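Local atomic coordinates of putative acetyltransferase Ta0821 (Thermoplasma acidophilum DSM 1728, PDB entry 3C26), a protein that is a putative GNAT-family acetyltransferase that probably transfers an acyl group to an acceptor substrate. Residues E78-G83 / D178-C183; S122-W127 / T260-R265; L217-S222 / F241-A246. All blocks are in the same frame, centred on the assembly; numbering follows the deposited sequence.

Interaction 1: E78-G83 / D178-C183; sequences EKLPDG and DWKYMC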
loop_
_atom_site.group_PDB
_atom_site.type_symbol
_atom_site.label_atom_id
_atom_site.label_comp_id
_atom_site.label_asym_id
_atom_site.label_seq_id
_atom_site.Cartn_x
_atom_site.Cartn_y
_atom_site.Cartn_z
ATOM N N GLU A 78 -18.941 7.565 -19.739
ATOM C CA GLU A 78 -18.450 8.130 -20.966
ATOM C C GLU A 78 -18.262 7.083 -22.033
ATOM O O GLU A 78 -17.485 6.148 -21.864
ATOM C CB GLU A 78 -17.142 8.903 -20.734
ATOM C CG GLU A 78 -16.642 9.476 -22.035
ATOM C CD GLU A 78 -15.579 10.513 -21.877
ATOM O OE1 GLU A 78 -15.588 11.223 -20.869
ATOM O OE2 GLU A 78 -14.729 10.605 -22.788
ATOM N N LYS A 79 -18.985 7.280 -23.140
ATOM C CA LYS A 79 -18.935 6.361 -24.278
ATOM C C LYS A 79 -17.599 6.565 -24.970
ATOM O O LYS A 79 -17.174 7.686 -25.207
ATOM C CB LYS A 79 -20.111 6.579 -25.228
ATOM C CG LYS A 79 -20.217 5.537 -26.329
ATOM C CD LYS A 79 -21.536 5.591 -26.989
ATOM C CE LYS A 79 -22.402 4.393 -26.603
ATOM N NZ LYS A 79 -23.794 4.472 -27.241
ATOM N N LEU A 80 -16.938 5.457 -25.251
ATOM C CA LEU A 80 -15.601 5.452 -25.835
ATOM C C LEU A 80 -15.704 5.149 -27.323
ATOM O O LEU A 80 -16.757 4.806 -27.804
ATOM C CB LEU A 80 -14.720 4.434 -25.135
ATOM C CG LEU A 80 -14.681 4.513 -23.587
ATOM C CD1 LEU A 80 -13.688 3.532 -23.045
ATOM C CD2 LEU A 80 -14.388 5.969 -23.150
ATOM N N PRO A 81 -14.609 5.287 -28.048
ATOM C CA PRO A 81 -14.671 5.112 -29.495
ATOM C C PRO A 81 -14.922 3.652 -29.923
ATOM O O PRO A 81 -15.453 3.389 -31.001
ATOM C CB PRO A 81 -13.292 5.600 -29.968
ATOM C CG PRO A 81 -12.731 6.386 -28.874
ATOM C CD PRO A 81 -13.317 5.817 -27.594
ATOM N N ASP A 82 -14.521 2.710 -29.094
ATOM C CA ASP A 82 -14.743 1.282 -29.420
ATOM C C ASP A 82 -16.206 0.875 -29.129
ATOM O O ASP A 82 -16.621 -0.257 -29.359
ATOM C CB ASP A 82 -13.750 0.377 -28.684
ATOM C CG ASP A 82 -13.830 0.525 -27.190
ATOM O OD1 ASP A 82 -14.699 1.258 -26.710
ATOM O OD2 ASP A 82 -13.010 -0.073 -26.479
ATOM N N GLY A 83 -16.976 1.818 -28.619
ATOM C CA GLY A 83 -18.393 1.610 -28.386
ATOM C C GLY A 83 -18.695 1.208 -26.949
ATOM O O GLY A 83 -19.851 1.085 -26.559
ATOM N N ASP A 178 -6.385 9.080 -20.940
ATOM C CA ASP A 178 -7.205 10.016 -20.140
ATOM C C ASP A 178 -8.188 9.268 -19.247
ATOM O O ASP A 178 -9.393 9.519 -19.259
ATOM C CB ASP A 178 -7.963 10.979 -21.045
ATOM C CG ASP A 178 -8.747 12.056 -20.267
ATOM O OD1 ASP A 178 -8.331 12.444 -19.188
ATOM O OD2 ASP A 178 -9.777 12.538 -20.772
ATOM N N TRP A 179 -7.651 8.300 -18.512
ATOM C CA TRP A 179 -8.380 7.498 -17.493
ATOM C C TRP A 179 -9.525 6.626 -17.997
ATOM O O TRP A 179 -10.406 6.204 -17.238
ATOM C CB TRP A 179 -8.872 8.371 -16.328
ATOM C CG TRP A 179 -7.769 8.978 -15.552
ATOM C CD1 TRP A 179 -7.136 10.170 -15.838
ATOM C CD2 TRP A 179 -7.104 8.446 -14.392
ATOM N NE1 TRP A 179 -6.143 10.383 -14.942
ATOM C CE2 TRP A 179 -6.114 9.373 -14.024
ATOM C CE3 TRP A 179 -7.242 7.275 -13.643
ATOM C CZ2 TRP A 179 -5.263 9.179 -12.933
ATOM C CZ3 TRP A 179 -6.398 7.095 -12.545
ATOM C CH2 TRP A 179 -5.418 8.037 -12.220
ATOM N N LYS A 180 -9.474 6.383 -19.290
ATOM C CA LYS A 180 -10.406 5.542 -20.000
ATOM C C LYS A 180 -9.605 4.409 -20.655
ATOM O O LYS A 180 -8.607 4.643 -21.306
ATOM C CB LYS A 180 -11.163 6.381 -21.046
ATOM C CG LYS A 180 -12.027 7.490 -20.469
ATOM C CD LYS A 180 -12.526 8.490 -21.529
ATOM C CE LYS A 180 -11.525 9.592 -21.756
ATOM N NZ LYS A 180 -11.862 10.601 -22.872
ATOM N N TYR A 181 -10.043 3.173 -20.433
ATOM C CA TYR A 181 -9.438 2.018 -21.085
ATOM C C TYR A 181 -10.243 1.712 -22.361
ATOM O O TYR A 181 -11.389 1.263 -22.321
ATOM C CB TYR A 181 -9.371 0.796 -20.137
ATOM C CG TYR A 181 -8.403 -0.277 -20.600
ATOM C CD1 TYR A 181 -7.012 -0.094 -20.469
ATOM C CD2 TYR A 181 -8.856 -1.471 -21.139
ATOM C CE1 TYR A 181 -6.125 -1.058 -20.853
ATOM C CE2 TYR A 181 -7.959 -2.418 -21.556
ATOM C CZ TYR A 181 -6.601 -2.211 -21.427
ATOM O OH TYR A 181 -5.733 -3.196 -21.845
HETATM N N MSE A 182 -9.598 1.929 -23.489
HETATM C CA MSE A 182 -10.252 1.852 -24.784
HETATM C C MSE A 182 -9.430 1.080 -25.795
HETATM O O MSE A 182 -8.211 1.060 -25.739
HETATM C CB MSE A 182 -10.472 3.285 -25.319
HETATM C CG MSE A 182 -9.194 4.055 -25.587
HETATM SE SE MSE A 182 -9.416 5.922 -26.257
HETATM C CE MSE A 182 -9.940 6.807 -24.625
ATOM N N CYS A 183 -10.122 0.485 -26.739
ATOM C CA CYS A 183 -9.481 -0.280 -27.783
ATOM C C CYS A 183 -9.777 0.306 -29.149
ATOM O O CYS A 183 -10.784 0.987 -29.379
ATOM C CB CYS A 183 -9.890 -1.752 -27.741
ATOM S SG CYS A 183 -9.912 -2.465 -26.059
#

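Interaction 2: S122-W127 / T260-R265; sequences SAVYSW and TVWEYR. With EDO (1,2-ethanediol), chain H; NO3 (nitrate ion), chain D.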
loop_
_atom_site.group_PDB
_atom_site.type_symbol
_atom_site.label_atom_id
_atom_site.label_comp_id
_atom_site.label_asym_id
_atom_site.label_seq_id
_atom_site.Cartn_x
_atom_site.Cartn_y
_atom_site.Cartn_z
ATOM N N SER A 122 -14.367 -0.161 -15.911
ATOM C CA SER A 122 -14.098 0.662 -14.741
ATOM C C SER A 122 -12.726 0.332 -14.166
ATOM O O SER A 122 -12.267 -0.824 -14.201
ATOM C CB SER A 122 -15.190 0.457 -13.668
ATOM O OG SER A 122 -15.225 1.504 -12.699
ATOM N N ALA A 123 -12.123 1.366 -13.573
ATOM C CA ALA A 123 -10.850 1.230 -12.956
ATOM C C ALA A 123 -11.005 1.193 -11.433
ATOM O O ALA A 123 -11.651 2.062 -10.822
ATOM C CB ALA A 123 -9.890 2.361 -13.412
ATOM N N VAL A 124 -10.417 0.159 -10.837
ATOM C CA VAL A 124 -10.465 -0.065 -9.381
ATOM C C VAL A 124 -9.072 -0.333 -8.777
ATOM O O VAL A 124 -8.321 -1.133 -9.290
ATOM C CB VAL A 124 -11.391 -1.255 -9.022
ATOM C CG1 VAL A 124 -11.599 -1.320 -7.549
ATOM C CG2 VAL A 124 -12.726 -1.153 -9.806
ATOM N N TYR A 125 -8.721 0.398 -7.714
ATOM C CA TYR A 125 -7.431 0.168 -7.047
ATOM C C TYR A 125 -7.373 -1.244 -6.488
ATOM O O TYR A 125 -8.355 -1.758 -5.989
ATOM C CB TYR A 125 -7.202 1.136 -5.908
ATOM C CG TYR A 125 -6.813 2.547 -6.280
ATOM C CD1 TYR A 125 -5.599 2.813 -6.904
ATOM C CD2 TYR A 125 -7.600 3.621 -5.914
ATOM C CE1 TYR A 125 -5.224 4.068 -7.204
ATOM C CE2 TYR A 125 -7.198 4.913 -6.173
ATOM C CZ TYR A 125 -6.033 5.129 -6.840
ATOM O OH TYR A 125 -5.616 6.437 -7.072
ATOM N N SER A 126 -6.201 -1.856 -6.594
ATOM C CA SER A 126 -5.948 -3.244 -6.142
ATOM C C SER A 126 -6.205 -3.416 -4.630
ATOM O O SER A 126 -6.484 -4.511 -4.157
ATOM C CB SER A 126 -4.495 -3.633 -6.408
ATOM O OG SER A 126 -3.592 -2.709 -5.786
ATOM N N TRP A 127 -6.109 -2.328 -3.873
ATOM C CA TRP A 127 -6.345 -2.382 -2.390
ATOM C C TRP A 127 -7.799 -2.108 -1.992
ATOM O O TRP A 127 -8.186 -2.204 -0.823
ATOM C CB TRP A 127 -5.452 -1.363 -1.665
ATOM C CG TRP A 127 -5.496 0.051 -2.237
ATOM C CD1 TRP A 127 -4.521 0.634 -3.015
ATOM C CD2 TRP A 127 -6.484 1.056 -2.033
ATOM N NE1 TRP A 127 -4.877 1.896 -3.347
ATOM C CE2 TRP A 127 -6.062 2.203 -2.741
ATOM C CE3 TRP A 127 -7.706 1.101 -1.339
ATOM C CZ2 TRP A 127 -6.816 3.391 -2.781
ATOM C CZ3 TRP A 127 -8.450 2.296 -1.358
ATOM C CH2 TRP A 127 -8.005 3.415 -2.077
ATOM N N THR A 260 -6.402 -1.448 -11.450
ATOM C CA THR A 260 -6.965 -2.565 -12.173
ATOM C C THR A 260 -8.132 -2.133 -13.009
ATOM O O THR A 260 -8.838 -1.186 -12.652
ATOM C CB THR A 260 -7.421 -3.693 -11.179
ATOM O OG1 THR A 260 -8.580 -3.280 -10.442
ATOM C CG2 THR A 260 -6.278 -4.084 -10.200
ATOM N N VAL A 261 -8.293 -2.841 -14.129
ATOM C CA VAL A 261 -9.401 -2.647 -15.086
ATOM C C VAL A 261 -10.340 -3.855 -15.138
ATOM O O VAL A 261 -9.957 -4.997 -15.395
ATOM C CB VAL A 261 -8.880 -2.296 -16.538
ATOM C CG1 VAL A 261 -10.043 -1.952 -17.502
ATOM C CG2 VAL A 261 -7.864 -1.202 -16.469
ATOM N N TRP A 262 -11.595 -3.540 -14.853
ATOM C CA TRP A 262 -12.728 -4.469 -14.883
ATOM C C TRP A 262 -13.693 -4.193 -16.038
ATOM O O TRP A 262 -13.931 -3.050 -16.429
ATOM C CB TRP A 262 -13.452 -4.413 -13.542
ATOM C CG TRP A 262 -12.595 -4.945 -12.418
ATOM C CD1 TRP A 262 -11.484 -4.343 -11.900
ATOM C CD2 TRP A 262 -12.738 -6.194 -11.713
ATOM N NE1 TRP A 262 -10.936 -5.121 -10.903
ATOM C CE2 TRP A 262 -11.676 -6.267 -10.773
ATOM C CE3 TRP A 262 -13.658 -7.247 -11.770
ATOM C CZ2 TRP A 262 -11.526 -7.331 -9.898
ATOM C CZ3 TRP A 262 -13.494 -8.330 -10.910
ATOM C CH2 TRP A 262 -12.436 -8.369 -9.986
ATOM N N GLU A 263 -14.216 -5.271 -16.590
ATOM C CA GLU A 263 -15.178 -5.227 -17.654
ATOM C C GLU A 263 -16.396 -6.129 -17.428
ATOM O O GLU A 263 -16.335 -7.260 -16.884
ATOM C CB GLU A 263 -14.479 -5.524 -19.018
ATOM C CG GLU A 263 -15.353 -5.470 -20.245
ATOM C CD GLU A 263 -14.546 -5.801 -21.508
ATOM O OE1 GLU A 263 -13.667 -5.001 -21.857
ATOM O OE2 GLU A 263 -14.743 -6.887 -22.106
ATOM N N TYR A 264 -17.515 -5.522 -17.790
ATOM C CA TYR A 264 -18.860 -6.085 -17.763
ATOM C C TYR A 264 -19.371 -6.201 -19.220
ATOM O O TYR A 264 -19.270 -5.266 -20.039
ATOM C CB TYR A 264 -19.793 -5.189 -16.980
ATOM C CG TYR A 264 -21.243 -5.671 -16.920
ATOM C CD1 TYR A 264 -22.102 -5.508 -18.014
ATOM C CD2 TYR A 264 -21.733 -6.331 -15.790
ATOM C CE1 TYR A 264 -23.428 -5.962 -17.953
ATOM C CE2 TYR A 264 -23.028 -6.786 -15.729
ATOM C CZ TYR A 264 -23.878 -6.590 -16.818
ATOM O OH TYR A 264 -25.167 -7.085 -16.749
ATOM N N ARG A 265 -19.915 -7.373 -19.523
ATOM C CA ARG A 265 -20.510 -7.643 -20.851
ATOM C C ARG A 265 -21.995 -7.915 -20.771
ATOM O O ARG A 265 -22.415 -8.751 -20.016
ATOM C CB ARG A 265 -19.882 -8.888 -21.445
ATOM C CG ARG A 265 -18.425 -8.734 -21.822
ATOM C CD ARG A 265 -18.298 -8.128 -23.202
ATOM N NE ARG A 265 -17.325 -8.833 -24.049
ATOM C CZ ARG A 265 -17.628 -9.477 -25.177
ATOM N NH1 ARG A 265 -18.869 -9.513 -25.656
ATOM N NH2 ARG A 265 -16.668 -10.057 -25.860
HETATM C C1 EDO H . -1.844 -3.851 -1.582
HETATM O O1 EDO H . -1.592 -2.437 -1.630
HETATM C C2 EDO H . -3.074 -4.178 -2.405
HETATM O O2 EDO H . -2.632 -3.993 -3.732
HETATM N N NO3 D . -15.922 1.668 -9.576
HETATM O O1 NO3 D . -16.828 2.609 -10.043
HETATM O O2 NO3 D . -14.619 1.638 -10.092
HETATM O O3 NO3 D . -16.303 0.784 -8.557
#

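Interaction 3: L217-S222 / F241-A246; sequences LFVNDS and FYVRKA. With EDO (1,2-ethanediol), chain F.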
loop_
_atom_site.group_PDB
_atom_site.type_symbol
_atom_site.label_atom_id
_atom_site.label_comp_id
_atom_site.label_asym_id
_atom_site.label_seq_id
_atom_site.Cartn_x
_atom_site.Cartn_y
_atom_site.Cartn_z
ATOM N N LEU A 217 1.736 9.555 -15.832
ATOM C CA LEU A 217 2.090 8.878 -17.060
ATOM C C LEU A 217 1.581 7.469 -17.045
ATOM O O LEU A 217 1.840 6.718 -16.117
ATOM C CB LEU A 217 3.631 8.900 -17.322
ATOM C CG LEU A 217 4.232 10.332 -17.264
ATOM C CD1 LEU A 217 4.780 10.679 -15.879
ATOM C CD2 LEU A 217 5.334 10.500 -18.327
ATOM N N PHE A 218 0.822 7.124 -18.068
ATOM C CA PHE A 218 0.317 5.783 -18.257
ATOM C C PHE A 218 1.115 5.069 -19.343
ATOM O O PHE A 218 1.008 5.356 -20.538
ATOM C CB PHE A 218 -1.143 5.805 -18.654
ATOM C CG PHE A 218 -2.048 6.134 -17.562
ATOM C CD1 PHE A 218 -2.132 7.427 -17.069
ATOM C CD2 PHE A 218 -2.800 5.135 -16.957
ATOM C CE1 PHE A 218 -2.987 7.725 -16.036
ATOM C CE2 PHE A 218 -3.690 5.437 -15.911
ATOM C CZ PHE A 218 -3.762 6.711 -15.444
ATOM N N VAL A 219 1.905 4.104 -18.920
ATOM C CA VAL A 219 2.783 3.397 -19.846
ATOM C C VAL A 219 2.062 2.182 -20.347
ATOM O O VAL A 219 2.000 1.149 -19.691
ATOM C CB VAL A 219 4.095 3.030 -19.201
ATOM C CG1 VAL A 219 5.089 2.414 -20.244
ATOM C CG2 VAL A 219 4.675 4.276 -18.582
ATOM N N ASN A 220 1.517 2.351 -21.540
ATOM C CA ASN A 220 0.745 1.311 -22.245
ATOM C C ASN A 220 1.599 0.302 -23.006
ATOM O O ASN A 220 1.177 -0.822 -23.274
ATOM C CB ASN A 220 -0.236 1.974 -23.203
ATOM C CG ASN A 220 -1.380 2.688 -22.469
ATOM O OD1 ASN A 220 -2.098 2.057 -21.704
ATOM N ND2 ASN A 220 -1.532 3.995 -22.690
ATOM N N ASP A 221 2.783 0.755 -23.388
ATOM C CA ASP A 221 3.766 -0.047 -24.110
ATOM C C ASP A 221 5.120 0.647 -24.130
ATOM O O ASP A 221 5.241 1.876 -24.097
ATOM C CB ASP A 221 3.329 -0.376 -25.554
ATOM C CG ASP A 221 4.044 -1.640 -26.117
ATOM O OD1 ASP A 221 4.970 -2.179 -25.429
ATOM O OD2 ASP A 221 3.628 -2.101 -27.206
ATOM N N SER A 222 6.145 -0.180 -24.130
ATOM C CA SER A 222 7.522 0.312 -24.214
ATOM C C SER A 222 8.478 -0.836 -24.481
ATOM O O SER A 222 8.261 -1.920 -23.968
ATOM C CB SER A 222 7.954 1.018 -22.927
ATOM O OG SER A 222 9.325 1.365 -23.051
ATOM N N PHE A 241 3.777 6.862 -12.413
ATOM C CA PHE A 241 3.676 5.976 -13.558
ATOM C C PHE A 241 2.744 4.866 -13.244
ATOM O O PHE A 241 2.875 4.195 -12.227
ATOM C CB PHE A 241 5.018 5.356 -13.914
ATOM C CG PHE A 241 6.076 6.359 -14.262
ATOM C CD1 PHE A 241 6.814 6.970 -13.257
ATOM C CD2 PHE A 241 6.330 6.715 -15.586
ATOM C CE1 PHE A 241 7.782 7.883 -13.553
ATOM C CE2 PHE A 241 7.318 7.644 -15.881
ATOM C CZ PHE A 241 8.044 8.214 -14.878
ATOM N N TYR A 242 1.788 4.708 -14.162
ATOM C CA TYR A 242 0.860 3.585 -14.173
ATOM C C TYR A 242 1.327 2.742 -15.331
ATOM O O TYR A 242 1.218 3.138 -16.476
ATOM C CB TYR A 242 -0.558 4.069 -14.365
ATOM C CG TYR A 242 -1.087 4.956 -13.248
ATOM C CD1 TYR A 242 -0.862 6.322 -13.232
ATOM C CD2 TYR A 242 -1.845 4.421 -12.248
ATOM C CE1 TYR A 242 -1.382 7.110 -12.257
ATOM C CE2 TYR A 242 -2.388 5.204 -11.258
ATOM C CZ TYR A 242 -2.145 6.546 -11.252
ATOM O OH TYR A 242 -2.647 7.295 -10.213
ATOM N N VAL A 243 1.902 1.597 -15.009
ATOM C CA VAL A 243 2.588 0.754 -15.994
ATOM C C VAL A 243 1.878 -0.560 -16.225
ATOM O O VAL A 243 1.508 -1.225 -15.303
ATOM C CB VAL A 243 4.061 0.496 -15.579
ATOM C CG1 VAL A 243 4.814 -0.268 -16.665
ATOM C CG2 VAL A 243 4.785 1.807 -15.313
ATOM N N ARG A 244 1.647 -0.883 -17.494
ATOM C CA ARG A 244 0.931 -2.083 -17.823
ATOM C C ARG A 244 1.658 -3.282 -17.215
ATOM O O ARG A 244 2.867 -3.411 -17.314
ATOM C CB ARG A 244 0.715 -2.237 -19.343
ATOM C CG ARG A 244 -0.231 -3.427 -19.679
ATOM C CD ARG A 244 -0.177 -3.809 -21.130
ATOM N NE ARG A 244 -0.554 -2.744 -22.054
ATOM C CZ ARG A 244 -1.784 -2.481 -22.484
ATOM N NH1 ARG A 244 -2.820 -3.140 -22.043
ATOM N NH2 ARG A 244 -1.964 -1.511 -23.349
ATOM N N LYS A 245 0.895 -4.142 -16.560
ATOM C CA LYS A 245 1.441 -5.318 -15.826
ATOM C C LYS A 245 2.583 -6.084 -16.548
ATOM O O LYS A 245 3.661 -6.367 -15.963
ATOM C CB LYS A 245 0.290 -6.253 -15.464
ATOM C CG LYS A 245 0.676 -7.452 -14.657
ATOM C CD LYS A 245 1.287 -7.029 -13.373
ATOM C CE LYS A 245 1.174 -8.087 -12.305
ATOM N NZ LYS A 245 1.860 -7.671 -11.037
ATOM N N ALA A 246 2.372 -6.350 -17.827
ATOM C CA ALA A 246 3.303 -7.177 -18.585
ATOM C C ALA A 246 4.640 -6.515 -18.672
ATOM O O ALA A 246 5.662 -7.206 -18.773
ATOM C CB ALA A 246 2.787 -7.513 -19.975
HETATM C C1 EDO F . 1.236 -5.934 -8.638
HETATM O O1 EDO F . 0.370 -6.016 -9.789
HETATM C C2 EDO F . 0.838 -4.816 -7.668
HETATM O O2 EDO F . -0.067 -5.302 -6.667
#

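Interaction 1: E78-G83 / D178-C183
Lys180 lies across Leu80 and ends on Glu78, while Asp82 holds the backbone of Cys183, so that strand 180-183 packs against the loop of the beta hairpin made by strands 70-79 and 85-92 of the GNAT fold. Within this loop a type I beta turn runs from Leu80 to Gly83, closed by the bond from Gly83 N to Leu80 O. Lys180 first follows the leucine: its CB and CG each lie 3.9 Å from CD2 of Leu80, and its CD comes closer to that methyl, to 3.5 Å. A bend at chi3 (-87°) then carries CE off the leucine and past the carboxylate of Glu78, where Lys180 NZ makes a salt bridge with Glu78 OE2 at 2.9 Å. The ammonium arrives on the syn side of the carboxylate, 34° out of its plane, and the extended glutamate meets the lysine at about a right angle. NZ also forms a salt bridge with Asp178 OD2 at 3.5 Å and a hydrogen bond with the hydroxyl of Tyr194. Its charge, shared by two acids, probably eases their mutual repulsion. The other branch of Leu80, CD1, rests 3.9 Å from CB of Met182, a selenomethionine whose SE in turn lies 4.1 Å from CD of Pro81. Asp82 closes the far end: Cys183 N donates to its OD2 at 3.0 Å (156° at the hydrogen), from above the carboxylate plane. OD2 is also salt-bridged to Arg121, OD1 is bonded to the Ser84 hydroxyl, and Cys183 SG is fixed by its disulfide to Cys174 SG.

Interaction 2: S122-W127 / T260-R265
The antiparallel pairing of strands 119-125 and 258-265 is carried by two hydrogen-bonded pairs, Ser122 with Trp262 and Val124 with Thr260, and by the non-hydrogen-bonded pair Ala123 with Val261 between them. The strand segments run at 137° to each other, a marked twist. Trp262 N reaches Ser122 O at 2.9 Å in a nearly straight bond, and Val124 N meets Thr260 O at 2.8 Å. Val124 O accepts from Thr260 N, which lies 37° above the carbonyl plane; Thr260 OG1 is also modelled 2.5 Å from Val124 O, too short for its geometry to be trusted. OG1 stands between its own backbone N and carbonyl carbon (chi1 71°), a position that also puts it in the plane of the Trp262 ring, where NE1 donates to it weakly at 3.0 Å. In the GNAT fold the last strand characteristically slots between the fifth and sixth, and here strand 258-265 likewise lies between 119-125 and 141-153. Val124 CG2 approaches Trp262 CD1 obliquely at 4.0 Å, and Leu132 of helix 129-138 packs on Val124, Thr260 and Trp262. On the same face, Ser122 OG lies 2.7 Å from O2 of a nitrate ion, with Leu87 O as a second possible acceptor for its proton. At the strand end Ser126 OG shares a hydrogen bond with O2 of an ethanediol, 2.6 Å away, while Ser126 O accepts from Lys38 of the second subunit.

Interaction 3: L217-S222 / F241-A246
Leu217, Phe218 and Val219 pair in parallel with Phe241, Tyr242 and Val243, the two short strand segments running 22° apart. Three backbone bonds join them: Tyr242 N to Leu217 O (2.8 Å), Val219 N to Tyr242 O (2.7 Å) and Arg244 N to Val219 O (3.0 Å). Paired residues send their side chains the same way. On one face the rings of Phe218 and Tyr242 form an offset stack, centroids 4.5 Å apart and planes within 8°; the slip brings CB of Tyr242 over the Phe218 ring in a CH-pi contact, and CZ of Phe218 over the Tyr242 ring. On the other face CD1 of Leu217 sits over the Phe241 ring, 4.3 Å from its centroid, and the CG2 methyls of Val219 and Val243 touch. Past the strand end, Arg244 at the N-cap position folds its chain at chi3 (-60°) and grips Asn220 O side-on. Arg244 NE donates to Asn220 O at 2.9 Å and NH2, less straight, to the same oxygen at 3.2 Å, the acceptor lying in the guanidinium plane. NH2 also serves Cys174 O, and NH1 forms a salt bridge with Glu144. An alanine here would remove the whole guanidinium and is likely to leave Asn220 O without its two side-chain donors and the Glu144 carboxylate without its cationic mate. Helix 225-232, which connects the two strands, covers the Leu217 and Phe241 face through Phe228; strand 204-211 flanks one edge of the pair, with a classic beta bulge at Asn220 and Asp221 opposite Phe205, and strand 141-153 flanks the other.

In the fold
From the N terminus, 78-83 is the first segment met, and interaction 1 closes a loop of 94 residues when the chain returns at 178-183. Segment 122-127 lies within that loop but finds its partner near the C terminus, so interactions 1 and 2 cross. Interaction 3 follows the closure of interaction 1 and spans just 18 residues, wholly within the longer excursion that interaction 2 completes. Interactions 1 and 2 thus join earlier strands to later parts of the chain, whereas interaction 3 pairs strands 214-221 and 237-243 within the C-terminal part. Interaction 1 touches both others: Tyr181 packs on Val261 and its hydroxyl probably bonds Arg244 NH1, and Trp179 packs on Phe218 and Tyr242; interactions 2 and 3 do not touch.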